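Side-chain contacts in alpha-1,3-glucanase (Bacillus circulans, PDB 5ZRU), which hydrolyses alpha-1,3-glucan through the GH87 catalytic unit contained in this chain, which binds calcium and zinc ions and probably also binds carbohydrate: residues A[271-274]-A[275-279]; A[295-299]-A[300-304]; A[339-343]-A[344-348]. All blocks are in the same frame, centred on the assembly; numbering follows the deposited sequence.

Contact 1: A[271-274]-A[275-279]. With ZN (zinc ion), chain F.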
ATOM      1  N   PHE A 271      15.135 -12.578   4.480  1.00 11.90           N
ATOM      2  CA  PHE A 271      16.110 -13.057   3.502  1.00 12.51           C
ATOM      3  C   PHE A 271      17.526 -12.749   3.970  1.00 12.41           C
ATOM      4  O   PHE A 271      17.817 -11.621   4.384  1.00 10.12           O
ATOM      5  CB  PHE A 271      15.906 -12.397   2.138  1.00  8.60           C
ATOM      6  CG  PHE A 271      14.629 -12.777   1.425  1.00 10.71           C
ATOM      7  CD1 PHE A 271      14.357 -14.098   1.090  1.00  9.50           C
ATOM      8  CD2 PHE A 271      13.738 -11.788   1.024  1.00 12.91           C
ATOM      9  CE1 PHE A 271      13.205 -14.432   0.398  1.00 10.97           C
ATOM     10  CE2 PHE A 271      12.579 -12.110   0.338  1.00 12.75           C
ATOM     11  CZ  PHE A 271      12.311 -13.436   0.027  1.00 12.74           C
ATOM     12  N   ARG A 272      18.410 -13.739   3.870  1.00 11.23           N
ATOM     13  CA  ARG A 272      19.851 -13.550   4.063  1.00 12.94           C
ATOM     14  C   ARG A 272      20.545 -14.028   2.789  1.00 12.38           C
ATOM     15  O   ARG A 272      21.159 -15.101   2.755  1.00 13.82           O
ATOM     16  CB  ARG A 272      20.360 -14.295   5.311  1.00 14.83           C
ATOM     17  CG  ARG A 272      19.700 -13.854   6.607  1.00 15.46           C
ATOM     18  CD  ARG A 272      20.052 -12.414   6.951  1.00 15.50           C
ATOM     19  NE  ARG A 272      19.437 -11.991   8.208  1.00 13.69           N
ATOM     20  CZ  ARG A 272      19.501 -10.753   8.695  1.00 17.33           C
ATOM     21  NH1 ARG A 272      20.148  -9.805   8.024  1.00 11.32           N
ATOM     22  NH2 ARG A 272      18.913 -10.463   9.851  1.00 16.96           N
ATOM     23  N   VAL A 273      20.403 -13.235   1.732  1.00 12.21           N
ATOM     24  CA  VAL A 273      20.797 -13.601   0.375  1.00 12.45           C
ATOM     25  C   VAL A 273      21.820 -12.580  -0.118  1.00 13.55           C
ATOM     26  O   VAL A 273      21.608 -11.370   0.023  1.00 14.34           O
ATOM     27  CB  VAL A 273      19.572 -13.641  -0.560  1.00 10.90           C
ATOM     28  CG1 VAL A 273      19.993 -13.827  -2.019  1.00 12.57           C
ATOM     29  CG2 VAL A 273      18.589 -14.743  -0.120  1.00 10.20           C
ATOM     30  N   THR A 274      22.918 -13.066  -0.706  1.00 11.78           N
ATOM     31  CA  THR A 274      23.935 -12.184  -1.264  1.00 11.72           C
ATOM     32  C   THR A 274      23.935 -12.144  -2.779  1.00 14.34           C
ATOM     33  O   THR A 274      24.481 -11.198  -3.354  1.00 15.47           O
ATOM     34  CB  THR A 274      25.339 -12.593  -0.797  1.00 14.16           C
ATOM     35  OG1 THR A 274      25.585 -13.959  -1.147  1.00 16.49           O
ATOM     36  CG2 THR A 274      25.463 -12.433   0.695  1.00 18.31           C
ATOM     37  N   GLY A 275      23.371 -13.152  -3.437  1.00 12.56           N
ATOM     38  CA  GLY A 275      23.263 -13.128  -4.877  1.00 11.85           C
ATOM     39  C   GLY A 275      21.851 -12.794  -5.307  1.00 12.57           C
ATOM     40  O   GLY A 275      21.306 -11.765  -4.909  1.00 16.59           O
ATOM     41  N   GLN A 276      21.237 -13.658  -6.102  1.00 11.16           N
ATOM     42  CA  GLN A 276      19.954 -13.358  -6.719  1.00 10.18           C
ATOM     43  C   GLN A 276      18.877 -14.256  -6.132  1.00 14.46           C
ATOM     44  O   GLN A 276      18.965 -15.487  -6.226  1.00 13.06           O
ATOM     45  CB  GLN A 276      20.019 -13.533  -8.232  1.00 13.92           C
ATOM     46  CG  GLN A 276      18.700 -13.262  -8.921  1.00 12.11           C
ATOM     47  CD  GLN A 276      18.777 -13.510 -10.406  1.00 16.61           C
ATOM     48  OE1 GLN A 276      19.054 -14.625 -10.843  1.00 17.27           O
ATOM     49  NE2 GLN A 276      18.562 -12.463 -11.194  1.00 15.36           N
ATOM     50  N   LEU A 277      17.860 -13.646  -5.542  1.00 10.70           N
ATOM     51  CA  LEU A 277      16.675 -14.398  -5.169  1.00 10.73           C
ATOM     52  C   LEU A 277      15.557 -14.075  -6.150  1.00 12.39           C
ATOM     53  O   LEU A 277      15.491 -12.973  -6.704  1.00  9.98           O
ATOM     54  CB  LEU A 277      16.253 -14.092  -3.729  1.00 12.83           C
ATOM     55  CG  LEU A 277      15.730 -12.714  -3.338  1.00 15.62           C
ATOM     56  CD1 LEU A 277      14.224 -12.651  -3.528  1.00 14.68           C
ATOM     57  CD2 LEU A 277      16.100 -12.399  -1.879  1.00 15.55           C
ATOM     58  N   ASP A 278      14.698 -15.064  -6.389  1.00  8.52           N
ATOM     59  CA  ASP A 278      13.502 -14.895  -7.210  1.00  9.90           C
ATOM     60  C   ASP A 278      12.370 -15.562  -6.449  1.00  9.79           C
ATOM     61  O   ASP A 278      12.382 -16.783  -6.257  1.00 11.98           O
ATOM     62  CB  ASP A 278      13.660 -15.514  -8.604  1.00  9.68           C
ATOM     63  CG  ASP A 278      12.477 -15.191  -9.513  1.00 13.89           C
ATOM     64  OD1 ASP A 278      12.405 -14.059 -10.013  1.00 14.65           O
ATOM     65  OD2 ASP A 278      11.595 -16.049  -9.697  1.00 13.98           O
ATOM     66  N   PHE A 279      11.420 -14.758  -5.979  1.00  9.52           N
ATOM     67  CA  PHE A 279      10.354 -15.227  -5.103  1.00  8.65           C
ATOM     68  C   PHE A 279       9.047 -14.807  -5.749  1.00  8.63           C
ATOM     69  O   PHE A 279       8.864 -13.621  -6.037  1.00  9.17           O
ATOM     70  CB  PHE A 279      10.511 -14.609  -3.701  1.00  8.63           C
ATOM     71  CG  PHE A 279       9.579 -15.169  -2.670  1.00 10.00           C
ATOM     72  CD1 PHE A 279       8.235 -14.813  -2.656  1.00 11.99           C
ATOM     73  CD2 PHE A 279      10.058 -16.028  -1.681  1.00  9.52           C
ATOM     74  CE1 PHE A 279       7.366 -15.332  -1.692  1.00  9.14           C
ATOM     75  CE2 PHE A 279       9.193 -16.550  -0.712  1.00 10.63           C
ATOM     76  CZ  PHE A 279       7.854 -16.199  -0.723  1.00 10.75           C
TER
HETATM   77 ZN    ZN F 604      10.420 -15.342 -11.169  1.00 13.88          ZN
HETATM   78  O   HOH W   1       9.200 -17.064 -11.380  1.00 14.62           O
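The ring of Phe-271 takes a methyl over one face and another ring at its edge, both from just beyond the turn. The methyl belongs to Leu-277, and the ring at the edge is Phe-279. Leu-277 CD2 is 3.6 Å from Phe-271 CG and close to the ring normal, which makes a CH-pi contact. The CG of Leu-277 is wedged between its own backbone N and carbonyl carbon (chi1 67°), a rotamer that brings CD2 down onto the ring. CD2 also touches Val-273 CG2 at 3.8 Å, so one methyl bridges Phe-271 and Val-273. Phe-279 makes an offset edge-to-face pair with Phe-271. The ring planes are 71° apart, and Phe-271 CZ is 3.8 Å from Phe-279 CD2. Without this ring, as with an alanine here, Leu-277 CD2 would probably lose the face it rests on, and Phe-279 the edge it meets.

Asp-278, between the two inward residues, points the other way. Its OD2 binds the zinc ion at 2.0 Å, while OD1 stays 2.6 Å from the zinc ion, at most a long, weak ligand. His-3, His-312 and water 1 complete the site. The strand is thus apolar on one side and metal-binding on the other.

No hydrogen bond joins the two segments, and their strands run at 145° to each other. This is a corner of the parallel beta-helix, where the chain passes from strand 269-273 to strand 277-285. Leu-277 and Phe-279 also pack on strands 245-249 and 310-317, and Phe-271 meets Phe-305 edge-to-face.

Contact 2: A[295-299]-A[300-304]; sequences QAVYK and GFMDN
Met-302 folds back against Lys-299, and the two side chains cross at about a right angle. They meet where the loop after strand 277-285 enters strand 301-302 of the parallel beta-helix. The apolar part is the tightest. Lys-299 CB lies 3.5 Å from Met-302 CG, closer than a usual carbon contact. Lys-299 CD follows at 3.7 Å from the same Met-302 CG. The lysine chain bends at chi2 (96°), which keeps CD beside the thioether. Val-297 CG1 adds a looser contact with Met-302 SD at 4.3 Å.

The polar part is modest. The backbone N of Lys-299 gives a weak hydrogen bond to Met-302 SD, 3.6 Å long and bent to 147° at the hydrogen. The methionine bends at its last torsion (chi3 -88°), and its methyl CE comes 3.3 Å from Lys-299 O. The sulfur and methyl therefore lie against the backbone of Lys-299.

The charged part lies outside the segments, where Lys-299 makes a cation-pi contact with Trp-324.

The contact is mostly apolar. The thioether packs against the aliphatic stem of Lys-299 and accepts its backbone N-H weakly, while the ammonium end is left to meet an aromatic ring elsewhere.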
ATOM      1  N   GLN A 295       8.761  -1.812  16.768  1.00 21.21           N
ATOM      2  CA  GLN A 295       9.575  -2.965  17.132  1.00 24.23           C
ATOM      3  C   GLN A 295       8.924  -4.283  16.734  1.00 19.78           C
ATOM      4  O   GLN A 295       9.266  -5.323  17.302  1.00 19.59           O
ATOM      5  CB  GLN A 295       9.859  -2.979  18.637  1.00 28.96           C
ATOM      6  CG  GLN A 295      10.662  -1.803  19.174  1.00 28.81           C
ATOM      7  CD  GLN A 295      10.875  -1.903  20.684  1.00 33.75           C
ATOM      8  OE1 GLN A 295      11.531  -2.826  21.172  1.00 38.69           O
ATOM      9  NE2 GLN A 295      10.304  -0.962  21.427  1.00 32.35           N
ATOM     10  N   ALA A 296       7.984  -4.263  15.778  1.00 16.67           N
ATOM     11  CA  ALA A 296       7.271  -5.493  15.441  1.00 15.31           C
ATOM     12  C   ALA A 296       8.197  -6.516  14.793  1.00 12.26           C
ATOM     13  O   ALA A 296       8.043  -7.720  15.024  1.00 13.62           O
ATOM     14  CB  ALA A 296       6.082  -5.193  14.523  1.00 14.56           C
ATOM     15  N   VAL A 297       9.162  -6.054  13.986  1.00 11.60           N
ATOM     16  CA  VAL A 297      10.044  -6.914  13.194  1.00 11.80           C
ATOM     17  C   VAL A 297       9.228  -8.011  12.516  1.00 11.77           C
ATOM     18  O   VAL A 297       9.496  -9.210  12.677  1.00 10.57           O
ATOM     19  CB  VAL A 297      11.168  -7.500  14.068  1.00 11.16           C
ATOM     20  CG1 VAL A 297      12.262  -8.113  13.186  1.00 12.17           C
ATOM     21  CG2 VAL A 297      11.742  -6.403  14.941  1.00 12.08           C
ATOM     22  N   TYR A 298       8.220  -7.607  11.756  1.00 10.64           N
ATOM     23  CA  TYR A 298       7.205  -8.539  11.269  1.00  8.83           C
ATOM     24  C   TYR A 298       6.705  -8.008   9.926  1.00  9.86           C
ATOM     25  O   TYR A 298       5.503  -7.871   9.681  1.00  9.77           O
ATOM     26  CB  TYR A 298       6.105  -8.681  12.326  1.00  9.08           C
ATOM     27  CG  TYR A 298       5.210  -9.913  12.302  1.00 10.07           C
ATOM     28  CD1 TYR A 298       4.678 -10.405  11.112  1.00 10.28           C
ATOM     29  CD2 TYR A 298       4.850 -10.549  13.490  1.00 10.41           C
ATOM     30  CE1 TYR A 298       3.824 -11.506  11.104  1.00  9.06           C
ATOM     31  CE2 TYR A 298       3.990 -11.645  13.497  1.00  8.58           C
ATOM     32  CZ  TYR A 298       3.475 -12.114  12.295  1.00 10.59           C
ATOM     33  OH  TYR A 298       2.628 -13.201  12.287  1.00 10.90           O
ATOM     34  N   LYS A 299       7.645  -7.641   9.061  1.00 10.36           N
ATOM     35  CA  LYS A 299       7.298  -7.258   7.702  1.00 10.98           C
ATOM     36  C   LYS A 299       7.159  -8.512   6.842  1.00 11.92           C
ATOM     37  O   LYS A 299       7.703  -9.573   7.164  1.00  9.85           O
ATOM     38  CB  LYS A 299       8.350  -6.320   7.105  1.00 10.48           C
ATOM     39  CG  LYS A 299       8.564  -5.007   7.862  1.00 11.48           C
ATOM     40  CD  LYS A 299       9.754  -5.095   8.829  1.00 11.49           C
ATOM     41  CE  LYS A 299      10.091  -3.707   9.397  1.00 17.33           C
ATOM     42  NZ  LYS A 299      11.258  -3.741  10.329  1.00 18.93           N
ATOM     43  N   GLY A 300       6.410  -8.388   5.743  1.00 10.26           N
ATOM     44  CA  GLY A 300       6.243  -9.536   4.858  1.00  9.02           C
ATOM     45  C   GLY A 300       7.567 -10.072   4.347  1.00 11.70           C
ATOM     46  O   GLY A 300       7.825 -11.282   4.382  1.00 11.00           O
ATOM     47  N   PHE A 301       8.433  -9.174   3.882  1.00  8.36           N
ATOM     48  CA  PHE A 301       9.760  -9.520   3.381  1.00  9.54           C
ATOM     49  C   PHE A 301      10.773  -8.560   3.990  1.00 11.17           C
ATOM     50  O   PHE A 301      10.555  -7.346   3.963  1.00 10.10           O
ATOM     51  CB  PHE A 301       9.819  -9.428   1.848  1.00  7.27           C
ATOM     52  CG  PHE A 301       8.831 -10.311   1.139  1.00  9.96           C
ATOM     53  CD1 PHE A 301       9.105 -11.653   0.923  1.00 11.94           C
ATOM     54  CD2 PHE A 301       7.633  -9.793   0.668  1.00  9.78           C
ATOM     55  CE1 PHE A 301       8.197 -12.465   0.247  1.00 10.77           C
ATOM     56  CE2 PHE A 301       6.722 -10.597  -0.011  1.00 10.25           C
ATOM     57  CZ  PHE A 301       7.003 -11.936  -0.216  1.00 11.84           C
ATOM     58  N   MET A 302      11.891  -9.095   4.494  1.00  8.10           N
ATOM     59  CA  MET A 302      12.831  -8.324   5.302  1.00 11.81           C
ATOM     60  C   MET A 302      14.276  -8.674   4.973  1.00  9.29           C
ATOM     61  O   MET A 302      14.575  -9.766   4.485  1.00 11.27           O
ATOM     62  CB  MET A 302      12.632  -8.585   6.803  1.00 11.08           C
ATOM     63  CG  MET A 302      11.301  -8.170   7.353  1.00 18.71           C
ATOM     64  SD  MET A 302      11.123  -8.725   9.071  1.00 13.46           S
ATOM     65  CE  MET A 302      10.434 -10.379   8.862  1.00 12.16           C
ATOM     66  N   ASP A 303      15.162  -7.711   5.261  1.00 10.51           N
ATOM     67  CA  ASP A 303      16.618  -7.857   5.406  1.00 11.02           C
ATOM     68  C   ASP A 303      17.374  -7.852   4.073  1.00  9.46           C
ATOM     69  O   ASP A 303      17.322  -6.841   3.366  1.00 10.61           O
ATOM     70  CB  ASP A 303      16.925  -9.081   6.271  1.00  9.02           C
ATOM     71  CG  ASP A 303      16.378  -8.912   7.676  1.00 14.61           C
ATOM     72  OD1 ASP A 303      16.609  -7.828   8.263  1.00 13.80           O
ATOM     73  OD2 ASP A 303      15.699  -9.826   8.184  1.00 12.25           O
ATOM     74  N   ASN A 304      18.097  -8.928   3.715  1.00  9.32           N
ATOM     75  CA  ASN A 304      19.127  -8.868   2.662  1.00 10.11           C
ATOM     76  C   ASN A 304      18.619  -9.451   1.341  1.00 10.91           C
ATOM     77  O   ASN A 304      18.534 -10.670   1.184  1.00 11.49           O
ATOM     78  CB  ASN A 304      20.396  -9.606   3.092  1.00  9.13           C
ATOM     79  CG  ASN A 304      20.934  -9.129   4.418  1.00 11.13           C
ATOM     80  OD1 ASN A 304      21.139  -9.926   5.333  1.00 13.67           O
ATOM     81  ND2 ASN A 304      21.190  -7.835   4.529  1.00 10.46           N
TER

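Contact 3: A[339-343]-A[344-348]; sequences LVIEN and SRIRN
Ser-344 OG donates a hydrogen bond to Glu-342 O at 2.8 Å, across the single residue Asn-343. The hydroxyl approaches from above the carbonyl plane, 57° out of it. OG lies beside its own backbone N (chi1 -62°), which turns it back toward the preceding strand. On the inner side of the corner, Ile-341 CG2 touches Ile-346 CD1 at 4.1 Å. These two chains pack on each other at about a right angle. On the outer side, water 2 donates to Asn-343 O and accepts from Arg-345 NE, at 2.9 Å each.

Neighbouring strands hold these groups in place. Ser-344 OG also bonds to Val-314 N, so the hydroxyl links its own corner to the coil before it. Asn-343 has a left-handed backbone (phi 57°), and its OD1 bonds to Asn-367 ND2 on the next coil, which resembles the asparagine ladders of parallel beta-helices. Glu-342, Arg-345 and Arg-347 turn away from the isoleucines: Glu-342 forms a salt bridge with Arg-366 and touches His-312, a zinc ligand, while Arg-345 pairs with Glu-174 and Arg-347 with Glu-139, both from the antiparallel beta-domain that precedes the beta-helix in the chain.

The corner therefore separates its chemistry. Isoleucines face the core, and the serine hydroxyl is gripped by two backbone groups. The acid and the arginines are matched by opposite charges, and the two arginine salt bridges tie the beta-helix to the domain beside it.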
ATOM      1  N   LEU A 339      17.017  -4.644  -7.108  1.00 10.11           N
ATOM      2  CA  LEU A 339      15.820  -5.405  -6.774  1.00 10.23           C
ATOM      3  C   LEU A 339      14.633  -4.902  -7.582  1.00 10.14           C
ATOM      4  O   LEU A 339      14.447  -3.699  -7.756  1.00 11.52           O
ATOM      5  CB  LEU A 339      15.514  -5.287  -5.278  1.00  9.74           C
ATOM      6  CG  LEU A 339      14.153  -5.824  -4.821  1.00 12.06           C
ATOM      7  CD1 LEU A 339      14.107  -7.352  -4.913  1.00 10.54           C
ATOM      8  CD2 LEU A 339      13.860  -5.361  -3.409  1.00  9.16           C
ATOM      9  N   VAL A 340      13.823  -5.827  -8.084  1.00  9.81           N
ATOM     10  CA  VAL A 340      12.573  -5.483  -8.753  1.00  9.96           C
ATOM     11  C   VAL A 340      11.428  -6.157  -8.015  1.00  9.42           C
ATOM     12  O   VAL A 340      11.409  -7.386  -7.861  1.00  9.49           O
ATOM     13  CB  VAL A 340      12.581  -5.888 -10.235  1.00  9.21           C
ATOM     14  CG1 VAL A 340      11.211  -5.569 -10.879  1.00 11.10           C
ATOM     15  CG2 VAL A 340      13.698  -5.147 -10.965  1.00 12.86           C
ATOM     16  N   ILE A 341      10.473  -5.351  -7.566  1.00 10.44           N
ATOM     17  CA  ILE A 341       9.203  -5.822  -7.035  1.00  8.52           C
ATOM     18  C   ILE A 341       8.156  -5.483  -8.089  1.00  8.90           C
ATOM     19  O   ILE A 341       8.014  -4.316  -8.464  1.00  8.52           O
ATOM     20  CB  ILE A 341       8.885  -5.150  -5.690  1.00  7.54           C
ATOM     21  CG1 ILE A 341       9.944  -5.516  -4.642  1.00  8.96           C
ATOM     22  CG2 ILE A 341       7.476  -5.525  -5.209  1.00  7.64           C
ATOM     23  CD1 ILE A 341       9.850  -4.651  -3.360  1.00 10.55           C
ATOM     24  N   GLU A 342       7.449  -6.484  -8.608  1.00  7.77           N
ATOM     25  CA  GLU A 342       6.519  -6.161  -9.679  1.00  8.85           C
ATOM     26  C   GLU A 342       5.308  -7.076  -9.652  1.00  7.26           C
ATOM     27  O   GLU A 342       5.331  -8.163  -9.067  1.00  8.96           O
ATOM     28  CB  GLU A 342       7.190  -6.227 -11.064  1.00  8.31           C
ATOM     29  CG  GLU A 342       7.683  -7.608 -11.455  1.00  9.46           C
ATOM     30  CD  GLU A 342       8.481  -7.600 -12.764  1.00 13.36           C
ATOM     31  OE1 GLU A 342       8.404  -6.601 -13.517  1.00 12.63           O
ATOM     32  OE2 GLU A 342       9.180  -8.593 -13.038  1.00 13.14           O
ATOM     33  N   ASN A 343       4.244  -6.606 -10.303  1.00  7.84           N
ATOM     34  CA  ASN A 343       3.041  -7.406 -10.545  1.00  8.30           C
ATOM     35  C   ASN A 343       2.441  -7.926  -9.241  1.00 11.16           C
ATOM     36  O   ASN A 343       1.913  -9.041  -9.190  1.00  9.72           O
ATOM     37  CB  ASN A 343       3.334  -8.580 -11.489  1.00  9.55           C
ATOM     38  CG  ASN A 343       3.979  -8.154 -12.803  1.00 12.55           C
ATOM     39  OD1 ASN A 343       3.913  -6.989 -13.211  1.00  9.23           O
ATOM     40  ND2 ASN A 343       4.594  -9.125 -13.490  1.00 14.16           N
ATOM     41  N   SER A 344       2.520  -7.125  -8.180  1.00  8.71           N
ATOM     42  CA  SER A 344       2.183  -7.600  -6.846  1.00  6.63           C
ATOM     43  C   SER A 344       1.085  -6.754  -6.215  1.00  9.52           C
ATOM     44  O   SER A 344       0.743  -5.664  -6.678  1.00  9.83           O
ATOM     45  CB  SER A 344       3.423  -7.614  -5.948  1.00  8.92           C
ATOM     46  OG  SER A 344       4.398  -8.500  -6.477  1.00  8.47           O
ATOM     47  N   ARG A 345       0.522  -7.294  -5.140  1.00  8.24           N
ATOM     48  CA  ARG A 345      -0.581  -6.683  -4.406  1.00  7.90           C
ATOM     49  C   ARG A 345      -0.126  -6.566  -2.961  1.00  8.26           C
ATOM     50  O   ARG A 345       0.065  -7.577  -2.278  1.00  9.89           O
ATOM     51  CB  ARG A 345      -1.853  -7.517  -4.542  1.00  9.67           C
ATOM     52  CG  ARG A 345      -2.246  -7.721  -6.017  1.00  9.95           C
ATOM     53  CD  ARG A 345      -3.422  -8.699  -6.194  1.00 10.05           C
ATOM     54  NE  ARG A 345      -3.491  -9.179  -7.581  1.00  9.12           N
ATOM     55  CZ  ARG A 345      -4.582  -9.697  -8.143  1.00 12.57           C
ATOM     56  NH1 ARG A 345      -5.696  -9.801  -7.440  1.00  9.84           N
ATOM     57  NH2 ARG A 345      -4.567 -10.099  -9.415  1.00  8.98           N
ATOM     58  N   ILE A 346       0.096  -5.343  -2.511  1.00  7.40           N
ATOM     59  CA  ILE A 346       0.721  -5.091  -1.221  1.00  6.23           C
ATOM     60  C   ILE A 346      -0.261  -4.199  -0.482  1.00  8.86           C
ATOM     61  O   ILE A 346      -0.369  -3.004  -0.780  1.00  8.63           O
ATOM     62  CB  ILE A 346       2.100  -4.440  -1.369  1.00  6.93           C
ATOM     63  CG1 ILE A 346       2.994  -5.311  -2.266  1.00  8.01           C
ATOM     64  CG2 ILE A 346       2.735  -4.218   0.010  1.00  8.12           C
ATOM     65  CD1 ILE A 346       4.215  -4.574  -2.873  1.00  7.60           C
ATOM     66  N   ARG A 347      -1.033  -4.784   0.434  1.00  7.58           N
ATOM     67  CA  ARG A 347      -2.253  -4.129   0.893  1.00  6.14           C
ATOM     68  C   ARG A 347      -2.472  -4.352   2.378  1.00  7.75           C
ATOM     69  O   ARG A 347      -2.022  -5.348   2.945  1.00  7.19           O
ATOM     70  CB  ARG A 347      -3.489  -4.641   0.135  1.00  6.94           C
ATOM     71  CG  ARG A 347      -3.389  -4.540  -1.396  1.00  7.64           C
ATOM     72  CD  ARG A 347      -4.709  -4.995  -2.030  1.00  8.62           C
ATOM     73  NE  ARG A 347      -4.705  -4.886  -3.493  1.00  7.96           N
ATOM     74  CZ  ARG A 347      -5.490  -5.611  -4.282  1.00 11.40           C
ATOM     75  NH1 ARG A 347      -6.330  -6.490  -3.733  1.00  8.80           N
ATOM     76  NH2 ARG A 347      -5.440  -5.467  -5.614  1.00  8.37           N
ATOM     77  N   ASN A 348      -3.169  -3.405   3.008  1.00  7.52           N
ATOM     78  CA  ASN A 348      -3.672  -3.600   4.372  1.00  7.62           C
ATOM     79  C   ASN A 348      -2.552  -3.920   5.357  1.00  7.41           C
ATOM     80  O   ASN A 348      -2.718  -4.737   6.263  1.00  7.69           O
ATOM     81  CB  ASN A 348      -4.732  -4.706   4.399  1.00  7.86           C
ATOM     82  CG  ASN A 348      -5.752  -4.544   3.320  1.00 12.24           C
ATOM     83  OD1 ASN A 348      -6.395  -3.498   3.215  1.00 11.52           O
ATOM     84  ND2 ASN A 348      -5.908  -5.577   2.491  1.00  9.38           N
TER
HETATM   85  O   HOH W   2      -0.885  -9.593  -8.874  1.00 18.41           O

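From the N terminus the three contacts come in series, and none nests in or crosses another. Contact 1 closes the corner between strands 269-273 and 277-285. Contact 2 closes the bend that leads from a loop into strand 301-302. Contact 3 closes the short corner between strands 340-342 and 345-347. Contacts 1 and 2 touch directly: Phe-271 O is 2.8 Å from Asn-304 N, and strands 269-273 and 301-302 are parallel neighbours. Contact 3 touches neither. It lies further along the beta-helix, with the coil of strand 310-317 between; that strand pairs with both 277-285 and 340-342 and so joins it to contact 1. All three belong to the D2 family region.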